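Local atomic coordinates of Polyphosphate:AMP phosphotransferase (Pseudomonas aeruginosa PAO1, PDB entry 3CZP), a protein that transfers phosphate from inorganic polyphosphate to AMP to make ADP, and less efficiently to GMP to make GDP, with magnesium as cofactor. Residues W351-A356 with T361-S366; E420-R425 with E437-N442; D458-S461 with P466-L469. All blocks are in the same frame, centred on the assembly; numbering follows the deposited sequence.

Contact 1: residues W351-A356 with T361-S366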
loop_
_atom_site.group_PDB
_atom_site.type_symbol
_atom_site.label_atom_id
_atom_site.label_comp_id
_atom_site.label_asym_id
_atom_site.label_seq_id
_atom_site.Cartn_x
_atom_site.Cartn_y
_atom_site.Cartn_z
ATOM N N TRP A 351 -11.251 0.992 -2.382
ATOM C CA TRP A 351 -11.077 -0.166 -1.499
ATOM C C TRP A 351 -9.890 -0.006 -0.526
ATOM O O TRP A 351 -9.886 -0.580 0.592
ATOM C CB TRP A 351 -10.938 -1.458 -2.346
ATOM C CG TRP A 351 -12.227 -2.162 -2.624
ATOM C CD1 TRP A 351 -12.921 -2.148 -3.805
ATOM C CD2 TRP A 351 -13.019 -2.916 -1.702
ATOM N NE1 TRP A 351 -14.076 -2.881 -3.680
ATOM C CE2 TRP A 351 -14.141 -3.391 -2.408
ATOM C CE3 TRP A 351 -12.885 -3.250 -0.343
ATOM C CZ2 TRP A 351 -15.136 -4.177 -1.799
ATOM C CZ3 TRP A 351 -13.867 -4.023 0.245
ATOM C CH2 TRP A 351 -14.965 -4.489 -0.481
ATOM N N ARG A 352 -8.838 0.634 -1.003
ATOM C CA ARG A 352 -7.585 0.783 -0.278
ATOM C C ARG A 352 -7.807 1.657 0.927
ATOM O O ARG A 352 -7.041 1.620 1.856
ATOM C CB ARG A 352 -6.458 1.352 -1.184
ATOM C CG ARG A 352 -6.580 2.825 -1.390
ATOM C CD ARG A 352 -5.634 3.434 -2.414
ATOM N NE ARG A 352 -4.207 3.346 -2.067
ATOM C CZ ARG A 352 -3.252 4.005 -2.736
ATOM N NH1 ARG A 352 -3.561 4.799 -3.758
ATOM N NH2 ARG A 352 -1.974 3.857 -2.425
ATOM N N HIS A 353 -8.869 2.445 0.908
ATOM C CA HIS A 353 -9.233 3.279 2.025
ATOM C C HIS A 353 -10.353 2.791 2.904
ATOM O O HIS A 353 -10.769 3.531 3.793
ATOM C CB HIS A 353 -9.642 4.665 1.511
ATOM C CG HIS A 353 -8.499 5.435 0.985
ATOM N ND1 HIS A 353 -7.435 5.794 1.770
ATOM C CD2 HIS A 353 -8.221 5.869 -0.267
ATOM C CE1 HIS A 353 -6.544 6.428 1.028
ATOM N NE2 HIS A 353 -7.012 6.508 -0.208
ATOM N N ILE A 354 -10.844 1.575 2.700
ATOM C CA ILE A 354 -12.000 1.099 3.482
ATOM C C ILE A 354 -11.583 0.848 4.903
ATOM O O ILE A 354 -10.534 0.288 5.141
ATOM C CB ILE A 354 -12.585 -0.152 2.838
ATOM C CG1 ILE A 354 -13.350 0.260 1.561
ATOM C CG2 ILE A 354 -13.386 -0.997 3.832
ATOM C CD1 ILE A 354 -14.593 1.058 1.828
ATOM N N PRO A 355 -12.421 1.247 5.880
ATOM C CA PRO A 355 -11.985 1.088 7.272
ATOM C C PRO A 355 -11.966 -0.344 7.802
ATOM O O PRO A 355 -12.775 -1.179 7.405
ATOM C CB PRO A 355 -12.972 1.993 8.045
ATOM C CG PRO A 355 -14.190 2.025 7.186
ATOM C CD PRO A 355 -13.712 1.952 5.774
ATOM N N ALA A 356 -11.004 -0.640 8.659
ATOM C CA ALA A 356 -11.083 -1.817 9.502
ATOM C C ALA A 356 -12.267 -1.689 10.492
ATOM O O ALA A 356 -12.803 -0.606 10.710
ATOM C CB ALA A 356 -9.817 -1.994 10.243
ATOM N N THR A 361 -14.330 6.224 8.319
ATOM C CA THR A 361 -13.642 6.880 7.192
ATOM C C THR A 361 -14.655 7.813 6.562
ATOM O O THR A 361 -15.805 7.468 6.343
ATOM C CB THR A 361 -13.120 5.919 6.137
ATOM O OG1 THR A 361 -12.212 4.996 6.736
ATOM C CG2 THR A 361 -12.439 6.689 4.977
ATOM N N ILE A 362 -14.213 9.031 6.326
ATOM C CA ILE A 362 -15.015 10.048 5.686
ATOM C C ILE A 362 -14.370 10.321 4.287
ATOM O O ILE A 362 -13.138 10.577 4.186
ATOM C CB ILE A 362 -14.963 11.316 6.522
ATOM C CG1 ILE A 362 -15.489 11.095 7.960
ATOM C CG2 ILE A 362 -15.700 12.452 5.792
ATOM C CD1 ILE A 362 -15.614 12.418 8.777
ATOM N N PHE A 363 -15.214 10.286 3.247
ATOM C CA PHE A 363 -14.814 10.473 1.897
ATOM C C PHE A 363 -15.334 11.836 1.458
ATOM O O PHE A 363 -16.533 12.058 1.299
ATOM C CB PHE A 363 -15.329 9.357 0.994
ATOM C CG PHE A 363 -14.620 8.048 1.163
ATOM C CD1 PHE A 363 -13.426 7.810 0.508
ATOM C CD2 PHE A 363 -15.123 7.063 2.020
ATOM C CE1 PHE A 363 -12.740 6.609 0.662
ATOM C CE2 PHE A 363 -14.456 5.827 2.173
ATOM C CZ PHE A 363 -13.266 5.609 1.491
ATOM N N ASP A 364 -14.413 12.755 1.302
ATOM C CA ASP A 364 -14.725 14.027 0.717
ATOM C C ASP A 364 -14.567 13.899 -0.786
ATOM O O ASP A 364 -13.463 13.950 -1.328
ATOM C CB ASP A 364 -13.823 15.095 1.303
ATOM C CG ASP A 364 -14.197 16.501 0.840
ATOM O OD1 ASP A 364 -15.185 16.693 0.077
ATOM O OD2 ASP A 364 -13.480 17.432 1.238
ATOM N N ARG A 365 -15.711 13.710 -1.442
ATOM C CA ARG A 365 -15.800 13.145 -2.791
ATOM C C ARG A 365 -15.408 11.682 -2.737
ATOM O O ARG A 365 -14.856 11.232 -1.750
ATOM C CB ARG A 365 -14.982 13.929 -3.797
ATOM C CG ARG A 365 -15.276 15.393 -3.747
ATOM C CD ARG A 365 -14.383 16.141 -4.659
ATOM N NE ARG A 365 -14.859 16.043 -6.029
ATOM C CZ ARG A 365 -14.555 16.904 -6.997
ATOM N NH1 ARG A 365 -13.775 17.954 -6.738
ATOM N NH2 ARG A 365 -15.047 16.729 -8.234
ATOM N N SER A 366 -15.795 10.915 -3.733
ATOM C CA SER A 366 -15.845 9.487 -3.541
ATOM C C SER A 366 -15.853 8.801 -4.872
ATOM O O SER A 366 -15.582 9.419 -5.890
ATOM C CB SER A 366 -17.133 9.120 -2.744
ATOM O OG SER A 366 -18.262 9.145 -3.634
#
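With CG of Phe-363 anti to its own carbonyl carbon (chi1 -73°), the phenyl ring swings from the strand toward His-353, whose CB lies 3.7 Å from Phe-363 CZ. At Thr-361 the methyl CG2 is anti to the backbone N, while OG1, anti to the carbonyl carbon (chi1 -58°), turns toward Pro-355. The hydroxyl oxygen lies against the pyrrolidine ring, 3.4 Å from Pro-355 CB and 3.5 Å from Pro-355 CD. The same rotation lays Thr-361 CG2 over one face of the Phe-363 ring, 3.5 Å above its plane and toward the rim, a contact between alternate residues of one strand. Thr-361 suits this place because its beta-branched carbon is at home in a strand and offers a methyl to the ring and a small oxygen to the proline.

His-353 is the third residue of a type I turn from Trp-351 to Ile-354, and Pro-355, with no amide hydrogen and a restricted phi, suits the extended chain that follows. The chain then enters strand 360-364, which lies between strands 330-333 and 300-307 in the parallel sheet of this PPK2 domain, a P-loop NTPase-type fold. Pro-355 and Phe-363 both rest on Val-302 of the central strand. Within the turn, Arg-352 forms a salt bridge with Glu-340 of the second subunit, so the loop also reaches the dimer partner.

No hydrogen bond joins 351-356 to 361-366; the segments are held by van der Waals contact, His-353 CB against Phe-363 CZ and CE1 and the proline ring against Thr-361 OG1, so cohesion depends on shape and not on directed bonds.

Contact 2: residues E420-R425 with E437-N442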
loop_
_atom_site.group_PDB
_atom_site.type_symbol
_atom_site.label_atom_id
_atom_site.label_comp_id
_atom_site.label_asym_id
_atom_site.label_seq_id
_atom_site.Cartn_x
_atom_site.Cartn_y
_atom_site.Cartn_z
ATOM N N GLU A 420 -23.359 33.696 -4.184
ATOM C CA GLU A 420 -23.149 34.405 -2.917
ATOM C C GLU A 420 -21.924 33.846 -2.237
ATOM O O GLU A 420 -21.102 34.583 -1.691
ATOM C CB GLU A 420 -24.323 34.180 -1.967
ATOM C CG GLU A 420 -25.583 34.971 -2.283
ATOM C CD GLU A 420 -26.765 34.535 -1.389
ATOM O OE1 GLU A 420 -26.706 33.448 -0.749
ATOM O OE2 GLU A 420 -27.739 35.269 -1.322
ATOM N N ARG A 421 -21.805 32.524 -2.253
ATOM C CA ARG A 421 -20.685 31.896 -1.583
ATOM C C ARG A 421 -19.387 32.099 -2.376
ATOM O O ARG A 421 -18.328 32.247 -1.781
ATOM C CB ARG A 421 -21.009 30.418 -1.296
ATOM C CG ARG A 421 -22.227 30.264 -0.325
ATOM C CD ARG A 421 -22.342 28.836 0.257
ATOM N NE ARG A 421 -23.459 28.709 1.191
ATOM C CZ ARG A 421 -23.926 27.552 1.647
ATOM N NH1 ARG A 421 -23.351 26.408 1.303
ATOM N NH2 ARG A 421 -24.923 27.523 2.501
ATOM N N PHE A 422 -19.485 32.166 -3.709
ATOM C CA PHE A 422 -18.310 32.404 -4.562
ATOM C C PHE A 422 -17.798 33.823 -4.368
ATOM O O PHE A 422 -16.598 34.050 -4.406
ATOM C CB PHE A 422 -18.632 32.143 -6.037
ATOM C CG PHE A 422 -18.584 30.676 -6.450
ATOM C CD1 PHE A 422 -18.590 29.638 -5.521
ATOM C CD2 PHE A 422 -18.576 30.344 -7.803
ATOM C CE1 PHE A 422 -18.564 28.302 -5.942
ATOM C CE2 PHE A 422 -18.550 29.025 -8.224
ATOM C CZ PHE A 422 -18.540 27.998 -7.288
ATOM N N LYS A 423 -18.702 34.763 -4.136
ATOM C CA LYS A 423 -18.319 36.134 -3.830
ATOM C C LYS A 423 -17.761 36.244 -2.404
ATOM O O LYS A 423 -16.706 36.847 -2.217
ATOM C CB LYS A 423 -19.481 37.109 -4.089
ATOM C CG LYS A 423 -19.957 37.075 -5.532
ATOM C CD LYS A 423 -20.866 38.227 -5.891
ATOM C CE LYS A 423 -22.283 38.065 -5.356
ATOM N NZ LYS A 423 -23.091 39.316 -5.732
ATOM N N GLU A 424 -18.415 35.627 -1.416
ATOM C CA GLU A 424 -17.918 35.702 -0.029
ATOM C C GLU A 424 -16.500 35.142 0.101
ATOM O O GLU A 424 -15.671 35.697 0.811
ATOM C CB GLU A 424 -18.862 34.999 0.957
ATOM C CG GLU A 424 -18.531 35.235 2.448
ATOM C CD GLU A 424 -18.327 36.723 2.822
ATOM O OE1 GLU A 424 -19.139 37.594 2.409
ATOM O OE2 GLU A 424 -17.334 37.032 3.532
ATOM N N ARG A 425 -16.230 34.036 -0.585
ATOM C CA ARG A 425 -14.887 33.446 -0.614
ATOM C C ARG A 425 -13.823 34.459 -1.050
ATOM O O ARG A 425 -12.818 34.665 -0.363
ATOM C CB ARG A 425 -14.861 32.222 -1.539
ATOM C CG ARG A 425 -15.368 30.936 -0.896
ATOM C CD ARG A 425 -15.389 29.780 -1.910
ATOM N NE ARG A 425 -15.396 28.440 -1.312
ATOM C CZ ARG A 425 -16.405 27.910 -0.610
ATOM N NH1 ARG A 425 -17.522 28.589 -0.359
ATOM N NH2 ARG A 425 -16.304 26.680 -0.145
ATOM N N GLU A 437 -10.146 28.908 -11.616
ATOM C CA GLU A 437 -10.467 29.047 -13.052
ATOM C C GLU A 437 -11.565 28.072 -13.527
ATOM O O GLU A 437 -12.376 28.412 -14.397
ATOM C CB GLU A 437 -9.192 28.864 -13.902
ATOM C CG GLU A 437 -9.367 29.155 -15.407
ATOM C CD GLU A 437 -8.070 29.023 -16.210
ATOM O OE1 GLU A 437 -7.287 28.083 -15.952
ATOM O OE2 GLU A 437 -7.842 29.859 -17.113
ATOM N N GLU A 438 -11.592 26.876 -12.934
ATOM C CA GLU A 438 -12.444 25.771 -13.394
ATOM C C GLU A 438 -13.902 25.801 -12.906
ATOM O O GLU A 438 -14.799 25.431 -13.661
ATOM C CB GLU A 438 -11.818 24.414 -13.020
ATOM C CG GLU A 438 -11.681 24.141 -11.505
ATOM C CD GLU A 438 -11.573 22.661 -11.176
ATOM O OE1 GLU A 438 -10.958 21.913 -11.965
ATOM O OE2 GLU A 438 -12.110 22.248 -10.127
ATOM N N ASP A 439 -14.144 26.208 -11.658
ATOM C CA ASP A 439 -15.502 26.111 -11.092
ATOM C C ASP A 439 -16.398 27.321 -11.430
ATOM O O ASP A 439 -17.532 27.403 -10.959
ATOM C CB ASP A 439 -15.487 25.783 -9.588
ATOM C CG ASP A 439 -14.613 26.725 -8.766
ATOM O OD1 ASP A 439 -13.394 26.817 -9.022
ATOM O OD2 ASP A 439 -15.147 27.349 -7.828
ATOM N N TRP A 440 -15.887 28.237 -12.257
ATOM C CA TRP A 440 -16.740 29.165 -13.027
ATOM C C TRP A 440 -17.256 28.505 -14.317
ATOM O O TRP A 440 -18.330 28.855 -14.806
ATOM C CB TRP A 440 -16.002 30.469 -13.357
ATOM C CG TRP A 440 -15.955 31.391 -12.198
ATOM C CD1 TRP A 440 -14.865 31.700 -11.439
ATOM C CD2 TRP A 440 -17.063 32.107 -11.630
ATOM N NE1 TRP A 440 -15.220 32.583 -10.441
ATOM C CE2 TRP A 440 -16.563 32.848 -10.533
ATOM C CE3 TRP A 440 -18.428 32.198 -11.943
ATOM C CZ2 TRP A 440 -17.381 33.674 -9.745
ATOM C CZ3 TRP A 440 -19.244 33.022 -11.159
ATOM C CH2 TRP A 440 -18.714 33.748 -10.074
ATOM N N ARG A 441 -16.486 27.557 -14.853
ATOM C CA ARG A 441 -16.929 26.734 -15.978
ATOM C C ARG A 441 -17.963 25.684 -15.529
ATOM O O ARG A 441 -19.014 25.575 -16.158
ATOM C CB ARG A 441 -15.735 26.076 -16.702
ATOM C CG ARG A 441 -14.707 27.080 -17.262
ATOM C CD ARG A 441 -13.470 26.401 -17.851
ATOM N NE ARG A 441 -12.381 27.357 -18.093
ATOM C CZ ARG A 441 -11.262 27.098 -18.779
ATOM N NH1 ARG A 441 -10.346 28.050 -18.931
ATOM N NH2 ARG A 441 -11.045 25.904 -19.325
ATOM N N ASN A 442 -17.683 24.936 -14.451
ATOM C CA ASN A 442 -18.639 23.935 -13.888
ATOM C C ASN A 442 -20.026 24.516 -13.556
ATOM O O ASN A 442 -21.038 23.803 -13.597
ATOM C CB ASN A 442 -18.088 23.274 -12.607
ATOM C CG ASN A 442 -16.887 22.351 -12.858
ATOM O OD1 ASN A 442 -16.710 21.802 -13.954
ATOM N ND2 ASN A 442 -16.065 22.165 -11.820
#
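The aromatic part of this contact is a T-shaped pair: Phe-422 directs the edge of its ring at one face of the Trp-440 indole. The phenyl and the six-membered indole ring have centroids 5.4 Å apart and planes at 79°. Phe-422 CD2 is the atom that leads, 4.0 Å from Trp-440 CZ2 and displaced toward the rim of the indole, so the positive C-H edge meets the electron-rich face. The two side chains run past one another in opposite directions. Phenylalanine serves well here, being slim enough to enter edge-on, while tryptophan supplies a broad face near the surface.

Helix 415-427, which carries Phe-422, follows strand 404-412 of the parallel sheet in the PPK2 domain; 437-442 belongs to the connection leading on to helix 446-460. The contact therefore folds this connection back against the helix, far from the centre of the chain.

The polar part centres on Asp-439. Asp-439 O comes 3.3 Å from Phe-422 CE2, near the ring plane and against its weakly positive rim. Asp-439 OD2 is 3.5 Å from Phe-422 CZ but lies above the ring plane, where no positive C-H edge faces it. Ring and carboxylate planes are also 79° apart. Neither contact is a hydrogen bond, and the buried Asp-439 O has no polar partner in the model. Asp-439 CG sits between its backbone N and carbonyl carbon (chi1 53°), bringing the carboxylate back toward the helix, while Asp-439 OD1 is hydrogen-bonded to the hydroxyl OG1 of Thr-436.

Contact 3: residues D458-S461 with P466-L469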
loop_
_atom_site.group_PDB
_atom_site.type_symbol
_atom_site.label_atom_id
_atom_site.label_comp_id
_atom_site.label_asym_id
_atom_site.label_seq_id
_atom_site.Cartn_x
_atom_site.Cartn_y
_atom_site.Cartn_z
ATOM N N ASP A 458 -31.580 7.866 -8.253
ATOM C CA ASP A 458 -32.424 6.800 -8.752
ATOM C C ASP A 458 -31.770 5.412 -8.800
ATOM O O ASP A 458 -32.384 4.413 -8.415
ATOM C CB ASP A 458 -32.880 7.126 -10.164
ATOM C CG ASP A 458 -33.734 6.038 -10.752
ATOM O OD1 ASP A 458 -34.855 5.817 -10.219
ATOM O OD2 ASP A 458 -33.298 5.408 -11.749
ATOM N N ARG A 459 -30.530 5.332 -9.289
ATOM C CA ARG A 459 -29.926 4.038 -9.579
ATOM C C ARG A 459 -29.138 3.462 -8.383
ATOM O O ARG A 459 -28.869 2.263 -8.330
ATOM C CB ARG A 459 -29.021 4.150 -10.812
ATOM C CG ARG A 459 -29.586 4.981 -11.979
ATOM C CD ARG A 459 -29.943 4.198 -13.226
ATOM N NE ARG A 459 -29.361 4.856 -14.403
ATOM C CZ ARG A 459 -29.937 5.801 -15.144
ATOM N NH1 ARG A 459 -31.173 6.228 -14.890
ATOM N NH2 ARG A 459 -29.257 6.318 -16.162
ATOM N N THR A 460 -28.738 4.309 -7.428
ATOM C CA THR A 460 -27.863 3.852 -6.308
ATOM C C THR A 460 -28.392 4.238 -4.925
ATOM O O THR A 460 -27.722 4.038 -3.931
ATOM C CB THR A 460 -26.363 4.379 -6.432
ATOM O OG1 THR A 460 -26.349 5.821 -6.375
ATOM C CG2 THR A 460 -25.670 3.948 -7.766
ATOM N N SER A 461 -29.579 4.804 -4.845
ATOM C CA SER A 461 -30.185 4.985 -3.505
ATOM C C SER A 461 -30.949 3.728 -3.168
ATOM O O SER A 461 -32.072 3.571 -3.592
ATOM C CB SER A 461 -31.101 6.174 -3.441
ATOM O OG SER A 461 -31.415 6.400 -2.082
ATOM N N PRO A 466 -29.080 4.123 1.344
ATOM C CA PRO A 466 -29.815 5.250 0.774
ATOM C C PRO A 466 -28.994 6.532 0.628
ATOM O O PRO A 466 -28.097 6.822 1.422
ATOM C CB PRO A 466 -30.991 5.454 1.741
ATOM C CG PRO A 466 -30.657 4.708 2.981
ATOM C CD PRO A 466 -29.523 3.774 2.708
ATOM N N TRP A 467 -29.294 7.298 -0.417
ATOM C CA TRP A 467 -28.815 8.666 -0.506
ATOM C C TRP A 467 -29.621 9.633 0.382
ATOM O O TRP A 467 -30.825 9.575 0.385
ATOM C CB TRP A 467 -28.917 9.146 -1.935
ATOM C CG TRP A 467 -27.721 8.805 -2.708
ATOM C CD1 TRP A 467 -27.595 7.784 -3.557
ATOM C CD2 TRP A 467 -26.467 9.501 -2.698
ATOM N NE1 TRP A 467 -26.362 7.775 -4.098
ATOM C CE2 TRP A 467 -25.622 8.807 -3.583
ATOM C CE3 TRP A 467 -25.983 10.644 -2.031
ATOM C CZ2 TRP A 467 -24.300 9.192 -3.829
ATOM C CZ3 TRP A 467 -24.668 11.029 -2.250
ATOM C CH2 TRP A 467 -23.835 10.325 -3.167
ATOM N N THR A 468 -28.927 10.547 1.075
ATOM C CA THR A 468 -29.554 11.623 1.844
ATOM C C THR A 468 -29.262 12.898 1.152
ATOM O O THR A 468 -28.117 13.256 1.000
ATOM C CB THR A 468 -28.975 11.736 3.278
ATOM O OG1 THR A 468 -29.017 10.448 3.882
ATOM C CG2 THR A 468 -29.762 12.796 4.167
ATOM N N LEU A 469 -30.321 13.554 0.695
ATOM C CA LEU A 469 -30.209 14.838 0.084
ATOM C C LEU A 469 -30.264 15.894 1.210
ATOM O O LEU A 469 -31.256 15.988 1.941
ATOM C CB LEU A 469 -31.328 15.032 -0.984
ATOM C CG LEU A 469 -31.490 13.904 -2.021
ATOM C CD1 LEU A 469 -32.778 14.035 -2.833
ATOM C CD2 LEU A 469 -30.248 13.734 -2.947
#
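Trp-467 meets both Thr-460 and Ser-461 where helix 446-460 gives way, through a short loop, to strand 467-471, an outermost strand within this chain of the parallel sheet in the PPK2 domain. This is a helix-to-strand connection of an alpha/beta fold of the P-loop NTPase type.

The tight side is the buried one. Trp-467 NE1 donates to Thr-460 OG1 over 3.0 Å, with an angle of 152° at the hydrogen, and the hydroxyl lies close to the indole plane. The two side chains lie alongside each other and point the same way. Thr-460 OG1 sits between its backbone N and carbonyl carbon (chi1 62°), where it is also hydrogen-bonded to Met-456 O one helical turn back. Threonine is thus well chosen: its hydroxyl accepts the indole N-H while remaining linked to the last turn of its helix. Tryptophan combines that single N-H with a large apolar surface, which packs on Met-456 and Val-457 and meets Tyr-368 edge-to-face.

The looser side is formed by Ser-461 and the exposed Pro-466. Ser-461, the first residue to depart from helical geometry, touches the proline sparingly: its OG is 3.5 Å from Pro-466 CA and 4.0 Å from Pro-466 CB. An acetate ion, probably from the crystallisation liquor, is bound about 3 Å from the serine side chain, consistent with this edge being accessible to small molecules. Serine nevertheless forms one firm link here, for its short side chain, with OG anti to the backbone N, reaches the backbone of the strand; Trp-467 N donates to Ser-461 OG over 2.8 Å at 159°.

Following the chain from the N terminus, all three contacts fall in the second PPK2 domain and occur in series, none nesting within or crossing another. Contact 1 comes first, closing the short loop between helix 348-351 and strand 360-364 and setting it beside the sheet. The chain then passes helices 370-377 and 382-402 and strand 404-412 before contact 2, which closes the longer connection from helix 415-427 toward helix 446-460, at the periphery. Contact 3 finally closes the turn from that second helix into strand 467-471. Contacts 1 and 3 reach the same sheet, their centres about 18 Å apart; contact 2 lies about 27 Å, centre to centre, from each.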